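Local coordinates for protein CSP3 (Bacillus subtilis, PDB 5FIG) that binds and stores many Cu(I) ions in the bacterial cytosol and probably thereby protects the cell against copper toxicity, at residues A7-C12 with A55-S60; A68-I73 with E101-M106; C77-G82 with A95-A100. All blocks are in the same frame, centred on the assembly; numbering follows the deposited sequence.

In the fold
The chain is a bundle of four helices, 6-27, 36-57, 63-81 and 89-107. Interaction 1 ties the first two together; interactions 2 and 3 both join the last two, with centres about 11 Å apart. Interactions 1 and 3 lie on opposite sides of the chain's centre, their own centres about 18 Å apart. Cysteine sulfurs link the contacts through the core: C8 SG of interaction 1 is 3.7 Å from C103 SG of interaction 2, and C12 SG is 3.6 Å from C99 SG in segment 95-100. No copper is bound in this apo structure, but such sulfur spacings are consistent with an interior prepared for Cu(I) thiolate coordination.

Interaction 1: A7-C12 with A55-S60; sequences ACIEAC and AMQTDS
M56 reaches from helix 36-57 into the cysteine-lined face of helix 6-27, where C8, I9 and C12 receive it. Its course begins with CG set beside the backbone N (chi1 -67°), which directs the chain toward helix 6-27. CB rests against the end of the isoleucine, 4.0 Å from I9 CD1. Further out, SD passes C8, lying 3.8 Å from C8 SG, and the I9 and M56 side chains lie alongside, running opposite ways. A bend at chi3 (-89°) then tucks the terminal methyl in among three residues: M56 CE is 3.7 Å from C8 SG, 3.8 Å from I9 CG1 and 3.9 Å from C12 SG. M56 thus places a thioether and a methyl beside two cysteine sulfurs of the four-helix bundle; C8 and C12 stand one helical turn apart, and C99 and C103 of helix 89-107 face them from the neighbouring helix. I9 also touches the next residue, with I9 CD1 3.9 Å from Q57 CG, so the isoleucine is wedged against both M56 and the aliphatic part of Q57. Replacing I9 by an alanine would probably open a gap beside M56 CB and Q57 CG and let the methionine methyl turn more freely. The polar end of Q57 serves a different surface: its OE1 is hydrogen-bonded to N20 of the second subunit. Immediately after M56 and Q57 the helix ends in a Schellman motif. D59 takes up a positive phi of 53°, S60 N bonds to A55 O at 3.0 Å, and D59 N makes a weak bond to M56 O. The turn delivers S60 to the third subunit, where its OG is hydrogen-bonded to E44.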
ATOM      1  N   ALA B   7     -11.896 -17.525  -3.017  1.00 18.96           N
ATOM      2  CA  ALA B   7     -12.371 -17.518  -1.635  1.00 18.52           C
ATOM      3  C   ALA B   7     -11.471 -16.781  -0.630  1.00 16.63           C
ATOM      4  O   ALA B   7     -11.929 -16.075   0.314  1.00 15.89           O
ATOM      5  CB  ALA B   7     -12.622 -18.955  -1.141  1.00 19.60           C
ATOM      6  N   CYS B   8     -10.153 -16.984  -0.735  1.00 16.25           N
ATOM      7  CA  CYS B   8      -9.233 -16.359   0.164  1.00 15.14           C
ATOM      8  C   CYS B   8      -9.228 -14.838  -0.090  1.00 14.01           C
ATOM      9  O   CYS B   8      -9.191 -14.034   0.855  1.00 12.97           O
ATOM     10  CB  CYS B   8      -7.808 -16.885  -0.034  1.00 15.66           C
ATOM     11  SG  CYS B   8      -6.647 -16.301   1.161  1.00 16.21           S
ATOM     12  N   ILE B   9      -9.229 -14.469  -1.363  1.00 13.90           N
ATOM     13  CA  ILE B   9      -9.390 -13.052  -1.736  1.00 13.63           C
ATOM     14  C   ILE B   9     -10.594 -12.444  -1.064  1.00 13.89           C
ATOM     15  O   ILE B   9     -10.529 -11.367  -0.500  1.00 13.39           O
ATOM     16  CB  ILE B   9      -9.379 -12.850  -3.258  1.00 14.07           C
ATOM     17  CG1 ILE B   9      -7.969 -13.118  -3.806  1.00 14.02           C
ATOM     18  CG2 ILE B   9      -9.847 -11.440  -3.642  1.00 14.22           C
ATOM     19  CD1 ILE B   9      -7.913 -13.385  -5.298  1.00 15.14           C
ATOM     20  N   GLU B  10     -11.726 -13.109  -1.171  1.00 15.10           N
ATOM     21  CA  GLU B  10     -12.922 -12.597  -0.529  1.00 16.23           C
ATOM     22  C   GLU B  10     -12.799 -12.422   0.950  1.00 14.88           C
ATOM     23  O   GLU B  10     -13.313 -11.468   1.491  1.00 14.39           O
ATOM     24  CB  GLU B  10     -14.087 -13.530  -0.801  1.00 18.85           C
ATOM     25  CG  GLU B  10     -15.481 -13.008  -0.503  1.00 21.66           C
ATOM     26  CD  GLU B  10     -15.868 -11.806  -1.329  1.00 24.33           C
ATOM     27  OE1 GLU B  10     -15.083 -11.392  -2.224  1.00 26.80           O
ATOM     28  OE2 GLU B  10     -16.994 -11.301  -1.156  1.00 29.39           O
ATOM     29  N   ALA B  11     -12.219 -13.412   1.606  1.00 14.21           N
ATOM     30  CA  ALA B  11     -11.981 -13.293   3.055  1.00 13.75           C
ATOM     31  C   ALA B  11     -11.056 -12.153   3.427  1.00 12.81           C
ATOM     32  O   ALA B  11     -11.297 -11.454   4.416  1.00 12.64           O
ATOM     33  CB  ALA B  11     -11.462 -14.579   3.614  1.00 13.90           C
ATOM     34  N   CYS B  12     -10.018 -11.929   2.623  1.00 12.65           N
ATOM     35  CA  CYS B  12      -9.118 -10.794   2.840  1.00 12.48           C
ATOM     36  C   CYS B  12      -9.849  -9.459   2.632  1.00 12.49           C
ATOM     37  O   CYS B  12      -9.684  -8.498   3.427  1.00 12.04           O
ATOM     38  CB  CYS B  12      -7.909 -10.841   1.895  1.00 12.76           C
ATOM     39  SG  CYS B  12      -6.731 -12.136   2.297  1.00 14.11           S
ATOM     40  N   ALA B  55      -1.071  -9.870  -4.189  1.00 12.60           N
ATOM     41  CA  ALA B  55      -0.191 -10.987  -4.450  1.00 13.00           C
ATOM     42  C   ALA B  55      -0.905 -12.147  -5.116  1.00 13.34           C
ATOM     43  O   ALA B  55      -0.435 -12.706  -6.111  1.00 14.13           O
ATOM     44  CB  ALA B  55       0.465 -11.479  -3.171  1.00 12.63           C
ATOM     45  N   MET B  56      -2.100 -12.449  -4.619  1.00 12.89           N
ATOM     46  CA  MET B  56      -2.903 -13.506  -5.238  1.00 13.68           C
ATOM     47  C   MET B  56      -3.381 -13.157  -6.638  1.00 14.51           C
ATOM     48  O   MET B  56      -3.327 -14.001  -7.578  1.00 15.68           O
ATOM     49  CB  MET B  56      -4.088 -13.888  -4.364  1.00 13.49           C
ATOM     50  CG  MET B  56      -3.659 -14.553  -3.095  1.00 13.36           C
ATOM     51  SD  MET B  56      -5.061 -15.056  -2.040  1.00 13.53           S
ATOM     52  CE  MET B  56      -5.328 -13.621  -1.057  1.00 12.46           C
ATOM     53  N   GLN B  57      -3.803 -11.920  -6.832  1.00 14.11           N
ATOM     54  CA  GLN B  57      -4.318 -11.519  -8.132  1.00 15.09           C
ATOM     55  C   GLN B  57      -3.245 -11.414  -9.210  1.00 16.12           C
ATOM     56  O   GLN B  57      -3.550 -11.532 -10.384  1.00 17.30           O
ATOM     57  CB  GLN B  57      -5.068 -10.196  -8.016  1.00 14.93           C
ATOM     58  CG  GLN B  57      -6.385 -10.326  -7.211  1.00 14.53           C
ATOM     59  CD  GLN B  57      -7.143  -8.996  -7.068  1.00 14.62           C
ATOM     60  OE1 GLN B  57      -6.573  -7.914  -7.143  1.00 14.85           O
ATOM     61  NE2 GLN B  57      -8.445  -9.108  -6.814  1.00 15.12           N
ATOM     62  N   THR B  58      -2.018 -11.102  -8.808  1.00 15.81           N
ATOM     63  CA  THR B  58      -0.936 -10.957  -9.734  1.00 17.07           C
ATOM     64  C   THR B  58      -0.078 -12.209  -9.842  1.00 17.99           C
ATOM     65  O   THR B  58       0.911 -12.192 -10.571  1.00 19.11           O
ATOM     66  CB  THR B  58      -0.006  -9.779  -9.359  1.00 16.79           C
ATOM     67  OG1 THR B  58       0.578 -10.026  -8.063  1.00 15.73           O
ATOM     68  CG2 THR B  58      -0.732  -8.442  -9.371  1.00 16.64           C
ATOM     69  N   ASP B  59      -0.474 -13.299  -9.184  1.00 17.99           N
ATOM     70  CA  ASP B  59       0.282 -14.559  -9.200  1.00 19.33           C
ATOM     71  C   ASP B  59       1.760 -14.340  -8.793  1.00 19.57           C
ATOM     72  O   ASP B  59       2.701 -14.774  -9.438  1.00 20.71           O
ATOM     73  CB  ASP B  59       0.209 -15.240 -10.565  1.00 21.59           C
ATOM     74  CG  ASP B  59      -1.200 -15.730 -10.916  1.00 22.27           C
ATOM     75  OD1 ASP B  59      -2.036 -15.867 -10.007  1.00 21.79           O
ATOM     76  OD2 ASP B  59      -1.471 -15.998 -12.106  1.00 24.72           O
ATOM     77  N   SER B  60       1.907 -13.609  -7.719  1.00 18.60           N
ATOM     78  CA  SER B  60       3.224 -13.139  -7.349  1.00 19.39           C
ATOM     79  C   SER B  60       4.050 -14.357  -6.812  1.00 20.03           C
ATOM     80  O   SER B  60       3.493 -15.309  -6.213  1.00 19.96           O
ATOM     81  CB  SER B  60       2.990 -11.948  -6.456  1.00 18.46           C
ATOM     82  OG  SER B  60       2.815 -12.358  -5.188  1.00 18.33           O
TER

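Interaction 2: A68-I73 with E101-M106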
ATOM      1  N   ALA B  68       0.926 -16.406   4.344  1.00 14.35           N
ATOM      2  CA  ALA B  68       1.301 -16.872   5.680  1.00 15.31           C
ATOM      3  C   ALA B  68       1.464 -15.665   6.648  1.00 14.86           C
ATOM      4  O   ALA B  68       1.025 -15.721   7.804  1.00 14.91           O
ATOM      5  CB  ALA B  68       2.552 -17.713   5.637  1.00 16.63           C
ATOM      6  N   LEU B  69       2.103 -14.589   6.172  1.00 14.70           N
ATOM      7  CA  LEU B  69       2.246 -13.372   6.997  1.00 14.76           C
ATOM      8  C   LEU B  69       0.902 -12.753   7.325  1.00 13.97           C
ATOM      9  O   LEU B  69       0.640 -12.360   8.469  1.00 14.23           O
ATOM     10  CB  LEU B  69       3.157 -12.311   6.292  1.00 14.98           C
ATOM     11  CG  LEU B  69       3.261 -10.957   6.960  1.00 15.12           C
ATOM     12  CD1 LEU B  69       3.856 -11.091   8.357  1.00 16.24           C
ATOM     13  CD2 LEU B  69       4.136 -10.056   6.094  1.00 15.51           C
ATOM     14  N   CYS B  70       0.032 -12.689   6.326  1.00 13.36           N
ATOM     15  CA  CYS B  70      -1.282 -12.177   6.506  1.00 13.06           C
ATOM     16  C   CYS B  70      -2.012 -12.972   7.596  1.00 13.39           C
ATOM     17  O   CYS B  70      -2.703 -12.367   8.434  1.00 13.27           O
ATOM     18  CB  CYS B  70      -2.040 -12.149   5.174  1.00 12.80           C
ATOM     19  SG  CYS B  70      -3.662 -11.346   5.237  1.00 12.96           S
ATOM     20  N   ALA B  71      -1.863 -14.281   7.588  1.00 13.80           N
ATOM     21  CA  ALA B  71      -2.558 -15.112   8.595  1.00 14.63           C
ATOM     22  C   ALA B  71      -2.079 -14.771   9.996  1.00 15.27           C
ATOM     23  O   ALA B  71      -2.874 -14.659  10.917  1.00 15.22           O
ATOM     24  CB  ALA B  71      -2.378 -16.592   8.313  1.00 15.45           C
ATOM     25  N   ASP B  72      -0.768 -14.597  10.134  1.00 15.96           N
ATOM     26  CA  ASP B  72      -0.183 -14.249  11.438  1.00 17.17           C
ATOM     27  C   ASP B  72      -0.698 -12.925  11.969  1.00 16.43           C
ATOM     28  O   ASP B  72      -1.050 -12.817  13.145  1.00 17.14           O
ATOM     29  CB  ASP B  72       1.333 -14.229  11.369  1.00 18.64           C
ATOM     30  CG  ASP B  72       1.947 -15.612  11.181  1.00 20.31           C
ATOM     31  OD1 ASP B  72       1.322 -16.648  11.459  1.00 21.97           O
ATOM     32  OD2 ASP B  72       3.125 -15.683  10.783  1.00 22.03           O
ATOM     33  N   ILE B  73      -0.733 -11.905  11.097  1.00 15.30           N
ATOM     34  CA  ILE B  73      -1.192 -10.579  11.487  1.00 15.18           C
ATOM     35  C   ILE B  73      -2.708 -10.612  11.776  1.00 15.09           C
ATOM     36  O   ILE B  73      -3.158 -10.063  12.802  1.00 15.47           O
ATOM     37  CB  ILE B  73      -0.873  -9.531  10.430  1.00 14.42           C
ATOM     38  CG1 ILE B  73       0.662  -9.475  10.358  1.00 15.17           C
ATOM     39  CG2 ILE B  73      -1.514  -8.199  10.768  1.00 14.48           C
ATOM     40  CD1 ILE B  73       1.194  -8.557   9.319  1.00 15.06           C
ATOM     41  N   GLU B 101      -7.597 -18.402   8.672  1.00 17.74           N
ATOM     42  CA  GLU B 101      -7.773 -19.734   8.215  1.00 19.36           C
ATOM     43  C   GLU B 101      -7.712 -19.917   6.706  1.00 18.43           C
ATOM     44  O   GLU B 101      -7.078 -20.817   6.208  1.00 18.81           O
ATOM     45  CB  GLU B 101      -9.082 -20.266   8.784  1.00 22.02           C
ATOM     46  CG  GLU B 101      -9.365 -21.700   8.394  1.00 25.57           C
ATOM     47  CD  GLU B 101      -8.714 -22.737   9.331  1.00 28.50           C
ATOM     48  OE1 GLU B 101      -7.933 -22.476  10.256  1.00 31.64           O
ATOM     49  OE2 GLU B 101      -8.925 -23.894   9.096  1.00 33.16           O
ATOM     50  N   GLN B 102      -8.307 -18.984   5.950  1.00 17.13           N
ATOM     51  CA  GLN B 102      -8.226 -19.083   4.515  1.00 17.01           C
ATOM     52  C   GLN B 102      -6.785 -18.877   4.029  1.00 16.42           C
ATOM     53  O   GLN B 102      -6.339 -19.495   3.059  1.00 16.12           O
ATOM     54  CB  GLN B 102      -9.144 -18.027   3.863  1.00 16.90           C
ATOM     55  CG  GLN B 102     -10.633 -18.378   3.954  1.00 18.06           C
ATOM     56  CD  GLN B 102     -11.098 -19.390   2.908  1.00 20.06           C
ATOM     57  OE1 GLN B 102     -10.431 -19.679   1.930  1.00 21.28           O
ATOM     58  NE2 GLN B 102     -12.159 -20.049   3.200  1.00 21.84           N
ATOM     59  N   CYS B 103      -6.114 -17.916   4.643  1.00 15.70           N
ATOM     60  CA  CYS B 103      -4.697 -17.627   4.268  1.00 15.81           C
ATOM     61  C   CYS B 103      -3.783 -18.808   4.587  1.00 17.12           C
ATOM     62  O   CYS B 103      -2.858 -19.077   3.813  1.00 16.66           O
ATOM     63  CB  CYS B 103      -4.224 -16.347   4.952  1.00 15.68           C
ATOM     64  SG  CYS B 103      -4.853 -14.867   4.116  1.00 15.39           S
ATOM     65  N   ARG B 104      -4.025 -19.494   5.701  1.00 18.12           N
ATOM     66  CA  ARG B 104      -3.202 -20.698   6.049  1.00 20.28           C
ATOM     67  C   ARG B 104      -3.361 -21.779   4.982  1.00 20.72           C
ATOM     68  O   ARG B 104      -2.398 -22.440   4.599  1.00 21.22           O
ATOM     69  CB  ARG B 104      -3.528 -21.216   7.476  1.00 22.64           C
ATOM     70  CG  ARG B 104      -2.987 -20.282   8.560  1.00 24.41           C
ATOM     71  CD  ARG B 104      -2.504 -20.600   9.987  1.00 27.80           C
ATOM     72  NE  ARG B 104      -1.303 -19.854   9.791  1.00 30.31           N
ATOM     73  CZ  ARG B 104      -0.791 -18.815  10.445  1.00 31.46           C
ATOM     74  NH1 ARG B 104      -1.257 -18.352  11.599  1.00 33.44           N
ATOM     75  NH2 ARG B 104       0.283 -18.262   9.892  1.00 34.36           N
ATOM     76  N   SER B 105      -4.588 -21.945   4.465  1.00 20.45           N
ATOM     77  CA  SER B 105      -4.828 -22.882   3.361  1.00 21.57           C
ATOM     78  C   SER B 105      -4.093 -22.487   2.098  1.00 21.15           C
ATOM     79  O   SER B 105      -3.495 -23.318   1.457  1.00 22.21           O
ATOM     80  CB  SER B 105      -6.327 -22.941   3.061  1.00 22.17           C
ATOM     81  OG  SER B 105      -6.981 -23.358   4.242  1.00 23.33           O
ATOM     82  N   MET B 106      -4.145 -21.200   1.753  1.00 19.52           N
ATOM     83  CA  MET B 106      -3.440 -20.682   0.566  1.00 19.40           C
ATOM     84  C   MET B 106      -1.936 -20.807   0.686  1.00 19.30           C
ATOM     85  O   MET B 106      -1.227 -21.132  -0.295  1.00 20.08           O
ATOM     86  CB  MET B 106      -3.694 -19.226   0.347  1.00 18.70           C
ATOM     87  CG  MET B 106      -4.926 -18.848  -0.339  1.00 19.09           C
ATOM     88  SD  MET B 106      -5.260 -19.559  -1.956  1.00 20.35           S
ATOM     89  CE  MET B 106      -3.798 -19.335  -2.892  1.00 21.00           C
TER
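The guanidinium of R104 lies flat over A71: A71 CB sits 3.4 Å above its plane, over the centre of one face, while the carboxylate of D72 comes to the edge, with D72 CG in the plane. The carboxylate and guanidinium planes are 49° apart, and D72 OD1 alone receives both nitrogens. This salt bridge spans an antiparallel helix pair of the four-helix bundle, 63-81 and 89-107, whose axes in these segments approach to 8.0 Å at 156°. R104 NH2 to D72 OD1 is the main bond, fairly straight, but at 2.5 Å so short that its exact length is doubtful; R104 NH1 reaches the same oxygen in a weak bond of 3.1 Å. A bend at chi3 (131°) brings the arginine tip round to D72. NH1 also forms a salt bridge with E75, so the arginine probably offsets two carboxylates. D72 OD2 also lies close to E65 of the third subunit, a proximity of like charges that the arginine may partly offset. Deeper in, the methyl of A71 packs on C103, with A71 CB 3.8 Å from C103 CB. Beside them, C70 SG stands 3.9 Å from C103 SG.

Interaction 3: C77-G82 with A95-A100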
ATOM      1  N   CYS B  77      -4.498  -9.589  15.232  1.00 17.79           N
ATOM      2  CA  CYS B  77      -5.540  -8.553  15.234  1.00 17.90           C
ATOM      3  C   CYS B  77      -6.831  -9.081  15.842  1.00 18.26           C
ATOM      4  O   CYS B  77      -7.504  -8.414  16.655  1.00 19.28           O
ATOM      5  CB  CYS B  77      -5.768  -8.055  13.829  1.00 16.81           C
ATOM      6  SG  CYS B  77      -6.799  -6.593  13.764  1.00 17.75           S
ATOM      7  N   GLY B  78      -7.192 -10.277  15.429  1.00 17.95           N
ATOM      8  CA  GLY B  78      -8.399 -10.950  15.999  1.00 18.78           C
ATOM      9  C   GLY B  78      -8.310 -11.144  17.482  1.00 20.30           C
ATOM     10  O   GLY B  78      -9.266 -10.926  18.227  1.00 21.31           O
ATOM     11  N   THR B  79      -7.137 -11.590  17.960  1.00 20.75           N
ATOM     12  CA  THR B  79      -6.922 -11.784  19.394  1.00 22.50           C
ATOM     13  C   THR B  79      -7.090 -10.479  20.185  1.00 23.34           C
ATOM     14  O   THR B  79      -7.730 -10.456  21.224  1.00 24.41           O
ATOM     15  CB  THR B  79      -5.531 -12.467  19.635  1.00 23.10           C
ATOM     16  OG1 THR B  79      -5.527 -13.734  18.957  1.00 22.60           O
ATOM     17  CG2 THR B  79      -5.246 -12.690  21.100  1.00 25.29           C
ATOM     18  N   GLU B  80      -6.503  -9.397  19.679  1.00 23.05           N
ATOM     19  CA  GLU B  80      -6.610  -8.109  20.350  1.00 24.37           C
ATOM     20  C   GLU B  80      -8.003  -7.493  20.247  1.00 24.40           C
ATOM     21  O   GLU B  80      -8.575  -7.085  21.263  1.00 25.77           O
ATOM     22  CB  GLU B  80      -5.578  -7.134  19.792  1.00 24.22           C
ATOM     23  CG  GLU B  80      -5.544  -5.786  20.481  1.00 26.06           C
ATOM     24  CD  GLU B  80      -5.212  -5.843  21.959  1.00 28.91           C
ATOM     25  OE1 GLU B  80      -4.611  -6.841  22.459  1.00 29.79           O
ATOM     26  OE2 GLU B  80      -5.536  -4.846  22.667  1.00 31.44           O
ATOM     27  N   CYS B  81      -8.579  -7.457  19.054  1.00 23.27           N
ATOM     28  CA  CYS B  81      -9.954  -6.905  18.923  1.00 24.14           C
ATOM     29  C   CYS B  81     -10.954  -7.736  19.717  1.00 24.44           C
ATOM     30  O   CYS B  81     -11.938  -7.217  20.242  1.00 25.39           O
ATOM     31  CB  CYS B  81     -10.402  -6.679  17.489  1.00 23.85           C
ATOM     32  SG  CYS B  81      -9.412  -5.407  16.648  1.00 25.66           S
ATOM     33  N   GLY B  82     -10.702  -9.037  19.806  1.00 23.84           N
ATOM     34  CA  GLY B  82     -11.607  -9.948  20.507  1.00 24.82           C
ATOM     35  C   GLY B  82     -11.715  -9.678  21.993  1.00 26.79           C
ATOM     36  O   GLY B  82     -12.591 -10.261  22.645  1.00 27.78           O
ATOM     37  N   ALA B  95     -13.959 -11.786  11.445  1.00 16.89           N
ATOM     38  CA  ALA B  95     -13.445 -11.664  10.070  1.00 15.61           C
ATOM     39  C   ALA B  95     -11.960 -11.949  10.035  1.00 14.84           C
ATOM     40  O   ALA B  95     -11.480 -12.533   9.082  1.00 14.19           O
ATOM     41  CB  ALA B  95     -13.749 -10.291   9.489  1.00 15.20           C
ATOM     42  N   CYS B  96     -11.235 -11.512  11.066  1.00 15.03           N
ATOM     43  CA  CYS B  96      -9.797 -11.802  11.144  1.00 14.95           C
ATOM     44  C   CYS B  96      -9.505 -13.289  11.224  1.00 15.11           C
ATOM     45  O   CYS B  96      -8.618 -13.792  10.535  1.00 14.18           O
ATOM     46  CB  CYS B  96      -9.175 -11.076  12.339  1.00 15.76           C
ATOM     47  SG  CYS B  96      -8.946  -9.327  12.132  1.00 16.73           S
ATOM     48  N   PHE B  97     -10.245 -13.988  12.049  1.00 16.28           N
ATOM     49  CA  PHE B  97      -9.992 -15.405  12.197  1.00 17.27           C
ATOM     50  C   PHE B  97     -10.353 -16.179  10.936  1.00 16.60           C
ATOM     51  O   PHE B  97      -9.672 -17.123  10.569  1.00 16.77           O
ATOM     52  CB  PHE B  97     -10.666 -15.944  13.443  1.00 19.26           C
ATOM     53  CG  PHE B  97     -10.088 -15.396  14.733  1.00 20.55           C
ATOM     54  CD1 PHE B  97      -8.735 -15.490  15.015  1.00 21.00           C
ATOM     55  CD2 PHE B  97     -10.945 -14.886  15.724  1.00 22.10           C
ATOM     56  CE1 PHE B  97      -8.225 -15.025  16.229  1.00 22.07           C
ATOM     57  CE2 PHE B  97     -10.437 -14.407  16.933  1.00 23.38           C
ATOM     58  CZ  PHE B  97      -9.086 -14.466  17.177  1.00 23.18           C
ATOM     59  N   THR B  98     -11.427 -15.767  10.269  1.00 16.11           N
ATOM     60  CA  THR B  98     -11.780 -16.377   9.013  1.00 15.96           C
ATOM     61  C   THR B  98     -10.699 -16.190   7.981  1.00 14.96           C
ATOM     62  O   THR B  98     -10.387 -17.083   7.214  1.00 14.95           O
ATOM     63  CB  THR B  98     -13.138 -15.802   8.528  1.00 16.16           C
ATOM     64  OG1 THR B  98     -14.130 -16.244   9.448  1.00 17.43           O
ATOM     65  CG2 THR B  98     -13.455 -16.273   7.113  1.00 16.26           C
ATOM     66  N   CYS B  99     -10.204 -14.958   7.900  1.00 14.33           N
ATOM     67  CA  CYS B  99      -9.169 -14.643   6.959  1.00 14.02           C
ATOM     68  C   CYS B  99      -7.890 -15.447   7.275  1.00 14.20           C
ATOM     69  O   CYS B  99      -7.300 -15.985   6.358  1.00 13.90           O
ATOM     70  CB  CYS B  99      -8.910 -13.155   6.960  1.00 13.90           C
ATOM     71  SG  CYS B  99      -7.753 -12.675   5.685  1.00 14.77           S
ATOM     72  N   ALA B 100      -7.523 -15.554   8.542  1.00 14.54           N
ATOM     73  CA  ALA B 100      -6.349 -16.332   8.895  1.00 15.56           C
ATOM     74  C   ALA B 100      -6.432 -17.777   8.468  1.00 16.60           C
ATOM     75  O   ALA B 100      -5.511 -18.288   7.869  1.00 16.92           O
ATOM     76  CB  ALA B 100      -6.095 -16.260  10.385  1.00 16.37           C
TER
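The aromatic contact is a CH-pi interaction between G78 and F97: G78 CA lies 4.2 Å from the ring centroid, 25° off the normal and offset toward the rim. The ring continues along the glycine backbone, with F97 CZ 3.4 Å from G78 C. The T79 side chain stands roughly perpendicular to that of F97 and grazes the far end of the ring, T79 OG1 being 4.0 Å from F97 CZ; that hydroxyl is hydrogen-bonded to E75 O.

These antiparallel helices of the four-helix bundle (162° between axes) bring G78 CA within 3.7 Å of C96 CB. With the ring where it is, a CB on G78 would come 2.9 Å from F97 CZ, a clash, so the absence of a side chain is consistent with this close approach.

The sulfur contacts lie on the inner side. C77 SG, held anti to the backbone N (chi1 -170°), is 3.8 Å from C96 SG, too far for a disulfide, and C96 also packs on C15 and C19 of helix 6-27. One turn on, C81 is instead joined to C38 of helix 36-57 by a disulfide. Two cysteines of helix 63-81 thus differ: C77 has the sulfur of C96 on helix 89-107 as its neighbour, a pair consistent with Cu(I) ligation, whereas C81, while oxidised, would probably be unable to offer a thiolate.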